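Local coordinates for MccB protein (Escherichia coli, PDB 6OM4), which adenylylates the peptide precursor MccA with ATP, in a ThiF/E1-like activating fold, to build the phosphoramidate link of the antibiotic microcin C7, at residues D242-G247 with I323-D328; E36-T41 with S66-F71; D111-A116 with D305-I310. One frame throughout, in Å; residues are numbered along the deposited sequence.

Contact 1: residues D242-G247 with I323-D328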
loop_
_atom_site.group_PDB
_atom_site.type_symbol
_atom_site.label_atom_id
_atom_site.label_comp_id
_atom_site.label_asym_id
_atom_site.label_seq_id
_atom_site.Cartn_x
_atom_site.Cartn_y
_atom_site.Cartn_z
ATOM N N ASP A 242 5.729 -0.871 19.194
ATOM C CA ASP A 242 6.044 0.444 18.632
ATOM C C ASP A 242 6.671 0.380 17.224
ATOM O O ASP A 242 7.021 1.430 16.679
ATOM C CB ASP A 242 6.988 1.178 19.593
ATOM C CG ASP A 242 8.118 0.308 20.116
ATOM O OD1 ASP A 242 9.050 0.099 19.390
ATOM O OD2 ASP A 242 8.012 -0.206 21.247
ATOM N N ILE A 243 6.828 -0.806 16.639
ATOM C CA ILE A 243 7.317 -0.968 15.270
ATOM C C ILE A 243 6.148 -1.244 14.336
ATOM O O ILE A 243 5.466 -2.255 14.463
ATOM C CB ILE A 243 8.355 -2.096 15.143
ATOM C CG1 ILE A 243 9.583 -1.855 16.021
ATOM C CG2 ILE A 243 8.733 -2.272 13.691
ATOM C CD1 ILE A 243 10.533 -3.049 16.025
ATOM N N ALA A 244 5.985 -0.380 13.335
ATOM C CA ALA A 244 4.981 -0.574 12.278
ATOM C C ALA A 244 5.509 -1.643 11.314
ATOM O O ALA A 244 6.678 -1.580 10.964
ATOM C CB ALA A 244 4.765 0.729 11.561
ATOM N N VAL A 245 4.676 -2.613 10.956
ATOM C CA VAL A 245 5.092 -3.699 10.044
ATOM C C VAL A 245 4.133 -3.789 8.859
ATOM O O VAL A 245 2.920 -3.791 9.028
ATOM C CB VAL A 245 5.196 -5.049 10.772
ATOM C CG1 VAL A 245 5.525 -6.184 9.784
ATOM C CG2 VAL A 245 6.229 -4.980 11.882
ATOM N N PHE A 246 4.684 -3.946 7.639
ATOM C CA PHE A 246 3.801 -4.314 6.530
ATOM C C PHE A 246 4.584 -5.251 5.647
ATOM O O PHE A 246 5.801 -5.202 5.622
ATOM C CB PHE A 246 3.260 -3.119 5.724
ATOM C CG PHE A 246 4.250 -2.369 4.867
ATOM C CD1 PHE A 246 5.249 -1.596 5.433
ATOM C CD2 PHE A 246 4.192 -2.416 3.480
ATOM C CE1 PHE A 246 6.133 -0.868 4.647
ATOM C CE2 PHE A 246 5.105 -1.734 2.696
ATOM C CZ PHE A 246 6.079 -0.956 3.274
ATOM N N GLY A 247 3.830 -6.087 4.958
ATOM C CA GLY A 247 4.392 -7.208 4.264
ATOM C C GLY A 247 4.440 -8.465 5.119
ATOM O O GLY A 247 4.208 -8.475 6.345
ATOM N N ILE A 323 8.488 -5.529 6.230
ATOM C CA ILE A 323 9.170 -4.273 6.434
ATOM C C ILE A 323 8.740 -3.664 7.782
ATOM O O ILE A 323 7.562 -3.563 8.038
ATOM C CB ILE A 323 8.893 -3.309 5.260
ATOM C CG1 ILE A 323 9.320 -3.927 3.924
ATOM C CG2 ILE A 323 9.530 -1.948 5.489
ATOM C CD1 ILE A 323 8.726 -3.312 2.694
ATOM N N GLY A 324 9.713 -3.291 8.601
ATOM C CA GLY A 324 9.463 -2.588 9.861
ATOM C C GLY A 324 9.904 -1.148 9.769
ATOM O O GLY A 324 11.041 -0.846 9.326
ATOM N N ILE A 325 9.067 -0.253 10.326
ATOM C CA ILE A 325 9.374 1.117 10.503
ATOM C C ILE A 325 9.312 1.425 12.005
ATOM O O ILE A 325 8.253 1.289 12.621
ATOM C CB ILE A 325 8.404 2.024 9.722
ATOM C CG1 ILE A 325 8.363 1.677 8.237
ATOM C CG2 ILE A 325 8.759 3.492 9.960
ATOM C CD1 ILE A 325 7.309 0.667 7.893
ATOM N N TRP A 326 10.449 1.811 12.578
ATOM C CA TRP A 326 10.561 2.089 13.998
ATOM C C TRP A 326 9.878 3.421 14.273
ATOM O O TRP A 326 9.830 4.278 13.393
ATOM C CB TRP A 326 12.033 2.068 14.451
ATOM C CG TRP A 326 12.605 0.720 14.824
ATOM C CD1 TRP A 326 13.156 0.389 16.030
ATOM C CD2 TRP A 326 12.770 -0.461 14.005
ATOM N NE1 TRP A 326 13.613 -0.903 16.030
ATOM C CE2 TRP A 326 13.387 -1.452 14.798
ATOM C CE3 TRP A 326 12.412 -0.800 12.692
ATOM C CZ2 TRP A 326 13.670 -2.728 14.319
ATOM C CZ3 TRP A 326 12.693 -2.063 12.216
ATOM C CH2 TRP A 326 13.290 -3.018 13.031
ATOM N N SER A 327 9.346 3.607 15.487
ATOM C CA SER A 327 8.765 4.888 15.833
ATOM C C SER A 327 9.606 5.567 16.920
ATOM O O SER A 327 9.416 6.748 17.150
ATOM C CB SER A 327 7.306 4.773 16.229
ATOM O OG SER A 327 7.161 3.970 17.393
ATOM N N ASP A 328 10.527 4.847 17.585
ATOM C CA ASP A 328 11.314 5.552 18.631
ATOM C C ASP A 328 12.725 5.877 18.162
ATOM O O ASP A 328 13.483 6.489 18.895
ATOM C CB ASP A 328 11.353 4.829 19.965
ATOM C CG ASP A 328 11.780 3.384 19.907
ATOM O OD1 ASP A 328 12.573 3.008 19.001
ATOM O OD2 ASP A 328 11.224 2.627 20.739
HETATM O O HOH W 1 10.210 1.610 17.494
#
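Residues 243-247 and 323-326 run antiparallel as neighbouring strands, their short axes 4.5 Å apart at closest approach, with the Ala244-Ile325 and Phe246-Ile323 pairs hydrogen-bonded in both directions. The straightest of these bonds joins Ile323 N to Phe246 O, at an N-H...O angle of 171°. The CA-H groups of Val245 and Gly324 make C-H...O contacts with Ile323 O and Ala244 O.

On the face that carries Ile243 and Trp326, the isoleucine lies alongside the indole, its CG1 beside the backbone N (chi1 -60°) and CD1 extended beyond it. This carries Ile243 CD1 over one face of the six-membered ring of Trp326, 3.8 Å from its centroid and 24° off the normal, a CH-pi contact; Lys331 adds a cation-pi interaction. On the other face the cross-strand contacts are apolar. Phe246 CZ touches Ile323 CD1 at 3.6 Å, while Ile325 CD1 comes to the ring's edge, 3.8 Å from CE1. Helix 292-311 covers this side through Val297 and Leu301.

Beyond the paired residues the contact turns polar. Ser327 OG donates to a lone pair of Asp242 O at 2.6 Å, in the carbonyl plane. A water that accepts from Ser327 N at 3.0 Å is also bonded to Asp242 OD1 at 2.7 Å, close to the carboxylate of Asp328.

The pair belongs to the antiparallel part of the mixed sheet in this ThiF, E1-like fold. Ile243 and Trp326 also pack on a modified residue of the bound peptide, probably its formylmethionine, and so form part of the peptide-binding surface.

Contact 2: residues E36-T41 with S66-F71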
loop_
_atom_site.group_PDB
_atom_site.type_symbol
_atom_site.label_atom_id
_atom_site.label_comp_id
_atom_site.label_asym_id
_atom_site.label_seq_id
_atom_site.Cartn_x
_atom_site.Cartn_y
_atom_site.Cartn_z
ATOM N N GLU A 36 18.280 26.227 -16.929
ATOM C CA GLU A 36 17.526 27.294 -17.599
ATOM C C GLU A 36 16.913 26.735 -18.878
ATOM O O GLU A 36 15.772 27.047 -19.213
ATOM C CB GLU A 36 18.444 28.501 -17.857
ATOM C CG GLU A 36 18.857 29.208 -16.574
ATOM C CD GLU A 36 19.806 30.396 -16.763
ATOM O OE1 GLU A 36 20.278 30.583 -17.919
ATOM O OE2 GLU A 36 20.127 31.105 -15.745
ATOM N N ASN A 37 17.677 25.935 -19.618
ATOM C CA ASN A 37 17.178 25.365 -20.863
ATOM C C ASN A 37 16.088 24.313 -20.603
ATOM O O ASN A 37 15.141 24.185 -21.393
ATOM C CB ASN A 37 18.298 24.778 -21.718
ATOM C CG ASN A 37 19.080 25.838 -22.479
ATOM O OD1 ASN A 37 18.615 26.989 -22.679
ATOM N ND2 ASN A 37 20.258 25.451 -22.918
ATOM N N ILE A 38 16.206 23.543 -19.514
ATOM C CA ILE A 38 15.138 22.602 -19.165
ATOM C C ILE A 38 13.840 23.380 -18.909
ATOM O O ILE A 38 12.747 22.961 -19.288
ATOM C CB ILE A 38 15.537 21.747 -17.948
ATOM C CG1 ILE A 38 16.741 20.841 -18.263
ATOM C CG2 ILE A 38 14.329 20.980 -17.431
ATOM C CD1 ILE A 38 17.449 20.266 -17.033
ATOM N N ILE A 39 13.963 24.503 -18.202
ATOM C CA ILE A 39 12.758 25.362 -17.900
ATOM C C ILE A 39 12.131 25.839 -19.204
ATOM O O ILE A 39 10.913 25.748 -19.367
ATOM C CB ILE A 39 13.116 26.546 -16.997
ATOM C CG1 ILE A 39 13.483 26.081 -15.589
ATOM C CG2 ILE A 39 11.979 27.561 -16.962
ATOM C CD1 ILE A 39 14.275 27.074 -14.787
ATOM N N LYS A 40 12.960 26.339 -20.138
ATOM C CA LYS A 40 12.437 26.855 -21.414
ATOM C C LYS A 40 11.747 25.731 -22.190
ATOM O O LYS A 40 10.688 25.947 -22.785
ATOM C CB LYS A 40 13.559 27.470 -22.263
ATOM C CG LYS A 40 14.178 28.753 -21.717
ATOM C CD LYS A 40 15.452 29.115 -22.503
ATOM C CE LYS A 40 15.839 30.569 -22.385
ATOM N NZ LYS A 40 16.901 30.937 -23.357
ATOM N N THR A 41 12.317 24.522 -22.158
ATOM C CA THR A 41 11.740 23.370 -22.819
ATOM C C THR A 41 10.396 23.003 -22.165
ATOM O O THR A 41 9.385 22.822 -22.850
ATOM C CB THR A 41 12.716 22.185 -22.839
ATOM O OG1 THR A 41 13.897 22.615 -23.522
ATOM C CG2 THR A 41 12.175 20.940 -23.516
ATOM N N SER A 66 16.759 18.802 -27.502
ATOM C CA SER A 66 16.635 17.363 -27.555
ATOM C C SER A 66 17.037 16.735 -26.197
ATOM O O SER A 66 16.367 15.845 -25.673
ATOM C CB SER A 66 17.452 16.830 -28.740
ATOM O OG SER A 66 17.509 15.424 -28.749
ATOM N N ASN A 67 18.164 17.190 -25.648
ATOM C CA ASN A 67 18.662 16.784 -24.360
ATOM C C ASN A 67 17.614 17.101 -23.273
ATOM O O ASN A 67 17.306 16.199 -22.463
ATOM C CB ASN A 67 20.015 17.449 -24.117
ATOM C CG ASN A 67 20.666 17.140 -22.794
ATOM O OD1 ASN A 67 21.257 18.046 -22.168
ATOM N ND2 ASN A 67 20.665 15.867 -22.424
ATOM N N CYS A 68 17.068 18.311 -23.286
ATOM C CA CYS A 68 16.103 18.739 -22.254
ATOM C C CYS A 68 14.819 17.920 -22.376
ATOM O O CYS A 68 14.251 17.471 -21.401
ATOM C CB CYS A 68 15.813 20.229 -22.318
ATOM S SG CYS A 68 17.268 21.238 -21.950
ATOM N N PHE A 69 14.365 17.687 -23.604
ATOM C CA PHE A 69 13.146 16.942 -23.788
ATOM C C PHE A 69 13.306 15.501 -23.246
ATOM O O PHE A 69 12.419 14.982 -22.588
ATOM C CB PHE A 69 12.769 17.006 -25.264
ATOM C CG PHE A 69 11.513 16.259 -25.623
ATOM C CD1 PHE A 69 10.279 16.860 -25.506
ATOM C CD2 PHE A 69 11.595 14.970 -26.100
ATOM C CE1 PHE A 69 9.131 16.161 -25.850
ATOM C CE2 PHE A 69 10.452 14.285 -26.465
ATOM C CZ PHE A 69 9.221 14.871 -26.284
ATOM N N ARG A 70 14.437 14.843 -23.562
ATOM C CA ARG A 70 14.760 13.481 -23.068
ATOM C C ARG A 70 14.736 13.469 -21.528
ATOM O O ARG A 70 14.185 12.557 -20.890
ATOM C CB ARG A 70 16.111 13.004 -23.617
ATOM C CG ARG A 70 16.551 11.590 -23.218
ATOM C CD ARG A 70 17.500 11.491 -22.030
ATOM N NE ARG A 70 18.559 12.463 -22.147
ATOM C CZ ARG A 70 19.128 13.132 -21.164
ATOM N NH1 ARG A 70 20.205 13.839 -21.440
ATOM N NH2 ARG A 70 18.648 13.118 -19.936
ATOM N N PHE A 71 15.345 14.478 -20.935
ATOM C CA PHE A 71 15.410 14.636 -19.494
ATOM C C PHE A 71 13.997 14.725 -18.890
ATOM O O PHE A 71 13.691 14.051 -17.908
ATOM C CB PHE A 71 16.253 15.863 -19.152
ATOM C CG PHE A 71 16.212 16.307 -17.711
ATOM C CD1 PHE A 71 15.152 17.061 -17.231
ATOM C CD2 PHE A 71 17.245 15.984 -16.851
ATOM C CE1 PHE A 71 15.086 17.440 -15.897
ATOM C CE2 PHE A 71 17.210 16.398 -15.526
ATOM C CZ PHE A 71 16.135 17.126 -15.055
#
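Cys68 projects from helix 62-74 into the turn of helix 32-43 formed by Asn37, Ile38 and Thr41, where the two helices cross at -74° with segment axes 8.9 Å apart. Helices 32-43, 51-58 and 62-74 pack with two small antiparallel sheets in this amino-terminal part of the chain, consistent with the RiPP recognition element expected in such peptide-modifying enzymes.

The thiol reaches the partner backbone directly: Cys68 SG lies 3.5 Å from Ile38 N. Asn37 CB and Ile38 CG1 are each 3.7 Å from Cys68 SG. No hydrogen bond crosses between the segments, so shape and apolar surface carry the contact.

Ile38 and Phe71 meet at about a right angle. With CG anti to the backbone N (chi1 169°), the phenyl group of Phe71 is swung across toward helix 32-43 and turns one face to the isoleucine. Ile38 CD1 stands almost exactly above the centre of the Phe71 ring, 3.8 Å from the centroid and 10° off the normal, while Ile38 CG2 lies 3.9 Å from Phe71 CE1. Val29 of strand 27-29 touches both residues and extends the apolar cluster onto its sheet.

Thr41 presents both its branches to helix 62-74. Thr41 CG2 is 3.9 Å from Phe69 N, and Thr41 OG1 is 3.3 Å from Cys68 CB. That buried hydroxyl is satisfied within its own helix: Thr41 OG1 donates to Asn37 O at 2.9 Å, and Thr41 N reaches the same oxygen from the opposite face of the carbonyl plane.

Contact 3: residues D111-A116 with D305-I310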
loop_
_atom_site.group_PDB
_atom_site.type_symbol
_atom_site.label_atom_id
_atom_site.label_comp_id
_atom_site.label_asym_id
_atom_site.label_seq_id
_atom_site.Cartn_x
_atom_site.Cartn_y
_atom_site.Cartn_z
ATOM N N ASP A 111 -9.406 1.911 -13.889
ATOM C CA ASP A 111 -10.253 0.847 -14.370
ATOM C C ASP A 111 -9.906 -0.471 -13.664
ATOM O O ASP A 111 -10.782 -1.247 -13.295
ATOM C CB ASP A 111 -10.091 0.713 -15.886
ATOM C CG ASP A 111 -10.891 -0.393 -16.528
ATOM O OD1 ASP A 111 -12.142 -0.254 -16.570
ATOM O OD2 ASP A 111 -10.253 -1.380 -16.963
ATOM N N LYS A 112 -8.619 -0.720 -13.421
ATOM C CA LYS A 112 -8.214 -1.911 -12.706
ATOM C C LYS A 112 -8.698 -1.864 -11.251
ATOM O O LYS A 112 -9.117 -2.872 -10.716
ATOM C CB LYS A 112 -6.709 -2.128 -12.793
ATOM C CG LYS A 112 -6.228 -2.494 -14.175
ATOM C CD LYS A 112 -4.771 -2.382 -14.381
ATOM C CE LYS A 112 -4.413 -2.537 -15.851
ATOM N NZ LYS A 112 -2.996 -2.923 -15.964
ATOM N N LEU A 113 -8.662 -0.674 -10.629
ATOM C CA LEU A 113 -9.125 -0.569 -9.245
ATOM C C LEU A 113 -10.632 -0.811 -9.201
ATOM O O LEU A 113 -11.096 -1.531 -8.340
ATOM C CB LEU A 113 -8.784 0.801 -8.657
ATOM C CG LEU A 113 -7.287 1.124 -8.578
ATOM C CD1 LEU A 113 -7.101 2.575 -8.151
ATOM C CD2 LEU A 113 -6.498 0.205 -7.668
ATOM N N LYS A 114 -11.358 -0.197 -10.133
ATOM C CA LYS A 114 -12.817 -0.338 -10.199
ATOM C C LYS A 114 -13.223 -1.814 -10.318
ATOM O O LYS A 114 -14.265 -2.191 -9.792
ATOM C CB LYS A 114 -13.372 0.475 -11.366
ATOM C CG LYS A 114 -14.890 0.516 -11.406
ATOM C CD LYS A 114 -15.460 1.312 -12.561
ATOM C CE LYS A 114 -16.880 1.785 -12.296
ATOM N NZ LYS A 114 -17.624 2.048 -13.556
ATOM N N ASN A 115 -12.452 -2.615 -11.053
ATOM C CA ASN A 115 -12.825 -4.011 -11.368
ATOM C C ASN A 115 -12.362 -4.983 -10.272
ATOM O O ASN A 115 -12.663 -6.175 -10.334
ATOM C CB ASN A 115 -12.242 -4.457 -12.714
ATOM C CG ASN A 115 -12.959 -3.854 -13.905
ATOM O OD1 ASN A 115 -13.978 -3.178 -13.753
ATOM N ND2 ASN A 115 -12.423 -4.076 -15.094
ATOM N N ALA A 116 -11.628 -4.484 -9.271
ATOM C CA ALA A 116 -11.019 -5.286 -8.218
ATOM C C ALA A 116 -11.978 -5.552 -7.052
ATOM O O ALA A 116 -12.895 -4.772 -6.769
ATOM C CB ALA A 116 -9.811 -4.572 -7.684
ATOM N N ASP A 305 0.610 -0.650 -1.168
ATOM C CA ASP A 305 0.960 -1.898 -1.865
ATOM C C ASP A 305 -0.258 -2.575 -2.511
ATOM O O ASP A 305 -0.113 -3.065 -3.610
ATOM C CB ASP A 305 1.754 -2.813 -0.942
ATOM C CG ASP A 305 3.243 -2.443 -0.924
ATOM O OD1 ASP A 305 3.661 -1.393 -1.557
ATOM O OD2 ASP A 305 3.991 -3.205 -0.296
ATOM N N VAL A 306 -1.445 -2.539 -1.898
ATOM C CA VAL A 306 -2.673 -3.060 -2.535
ATOM C C VAL A 306 -2.996 -2.296 -3.832
ATOM O O VAL A 306 -3.235 -2.911 -4.920
ATOM C CB VAL A 306 -3.858 -3.014 -1.561
ATOM C CG1 VAL A 306 -5.170 -3.310 -2.267
ATOM C CG2 VAL A 306 -3.628 -3.941 -0.395
ATOM N N ILE A 307 -2.957 -0.960 -3.762
ATOM C CA ILE A 307 -3.243 -0.110 -4.931
ATOM C C ILE A 307 -2.220 -0.390 -6.030
ATOM O O ILE A 307 -2.580 -0.523 -7.199
ATOM C CB ILE A 307 -3.333 1.380 -4.522
ATOM C CG1 ILE A 307 -4.579 1.594 -3.657
ATOM C CG2 ILE A 307 -3.312 2.293 -5.720
ATOM C CD1 ILE A 307 -4.603 2.901 -2.923
ATOM N N LYS A 308 -0.943 -0.536 -5.680
ATOM C CA LYS A 308 0.083 -0.829 -6.708
ATOM C C LYS A 308 -0.079 -2.245 -7.253
ATOM O O LYS A 308 0.133 -2.451 -8.426
ATOM C CB LYS A 308 1.493 -0.615 -6.166
ATOM C CG LYS A 308 1.779 0.848 -5.896
ATOM C CD LYS A 308 3.033 1.148 -5.112
ATOM C CE LYS A 308 3.235 2.658 -5.061
ATOM N NZ LYS A 308 4.380 3.042 -4.207
ATOM N N PHE A 309 -0.403 -3.203 -6.382
ATOM C CA PHE A 309 -0.523 -4.591 -6.825
ATOM C C PHE A 309 -1.639 -4.669 -7.883
ATOM O O PHE A 309 -1.548 -5.410 -8.878
ATOM C CB PHE A 309 -0.815 -5.495 -5.620
ATOM C CG PHE A 309 -1.130 -6.924 -5.968
ATOM C CD1 PHE A 309 -0.124 -7.743 -6.450
ATOM C CD2 PHE A 309 -2.418 -7.415 -5.921
ATOM C CE1 PHE A 309 -0.391 -9.059 -6.793
ATOM C CE2 PHE A 309 -2.681 -8.737 -6.276
ATOM C CZ PHE A 309 -1.672 -9.548 -6.715
ATOM N N ILE A 310 -2.758 -4.041 -7.594
ATOM C CA ILE A 310 -3.928 -4.056 -8.484
ATOM C C ILE A 310 -3.687 -3.139 -9.688
ATOM O O ILE A 310 -4.077 -3.486 -10.835
ATOM C CB ILE A 310 -5.198 -3.631 -7.735
ATOM C CG1 ILE A 310 -5.579 -4.672 -6.676
ATOM C CG2 ILE A 310 -6.318 -3.278 -8.709
ATOM C CD1 ILE A 310 -6.611 -4.185 -5.716
#
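Apolar packing centres on Ile310, which is directed from helix 292-311 at the end of helix 106-114 and meets Lys112, Leu113 and Ala116. Ile310 CG2, anti to the backbone N, presses on Leu113 CD2 at 3.6 Å. Ala116 CB rests against both methyls of Ile310, the nearer being Ile310 CD1 at 3.8 Å. Leu113 and Ile310 slant across each other, and Leu113 CD2 continues more loosely to Ile307, 4.3 Å from Ile307 CG2. Tyr99, which touches both Leu113 and Ile307, and Ile139, against Ile310, border the cluster.

Contacts of carbon with backbone oxygen form a second group. Ile310 CG2 approaches Lys112 O at 3.5 Å, and in return the aliphatic part of Lys112 runs past the carbonyl of Ile310, with CB 3.6 Å and CD 3.8 Å from Ile310 O. The lysine chain is extended beyond CG, which carries its ammonium group away from helix 292-311.

No backbone hydrogen bond joins the two segments; Leu113 bonds to Gly140. Ala116 N bonds to Leu113 O at 3.1 Å, in the turn that takes the chain from helix 106-114 toward strand 117-121 of the Rossmann-like sheet.

With no hydrogen bond or salt bridge across it, the join between the two helices depends on the fit of aliphatic side chains and their exclusion from water, Lys112 contributing its backbone carbonyl and the hydrocarbon part of its side chain.

How the contacts relate
Contacts 1 and 3 belong to the ThiF-type domain, their centres 24 Å apart, and are physically linked: Phe246 CE2 of contact 1 packs 3.5 Å from Asp305 OD2 of contact 3. Helix 292-311, which supplies 305-310, leads on in the chain to strand 321-326, which supplies most of 323-328; Asp305 is also bonded to Ser318 and Leu317 in the connection between them. In contact 1 the side chain of Val245 lies about 11 Å from the bound adenosine phosphoramidate. Contact 2 stands apart in the amino-terminal region, its centre 41 Å from that of contact 1 and 34 Å from that of contact 3, away from the annotated sites.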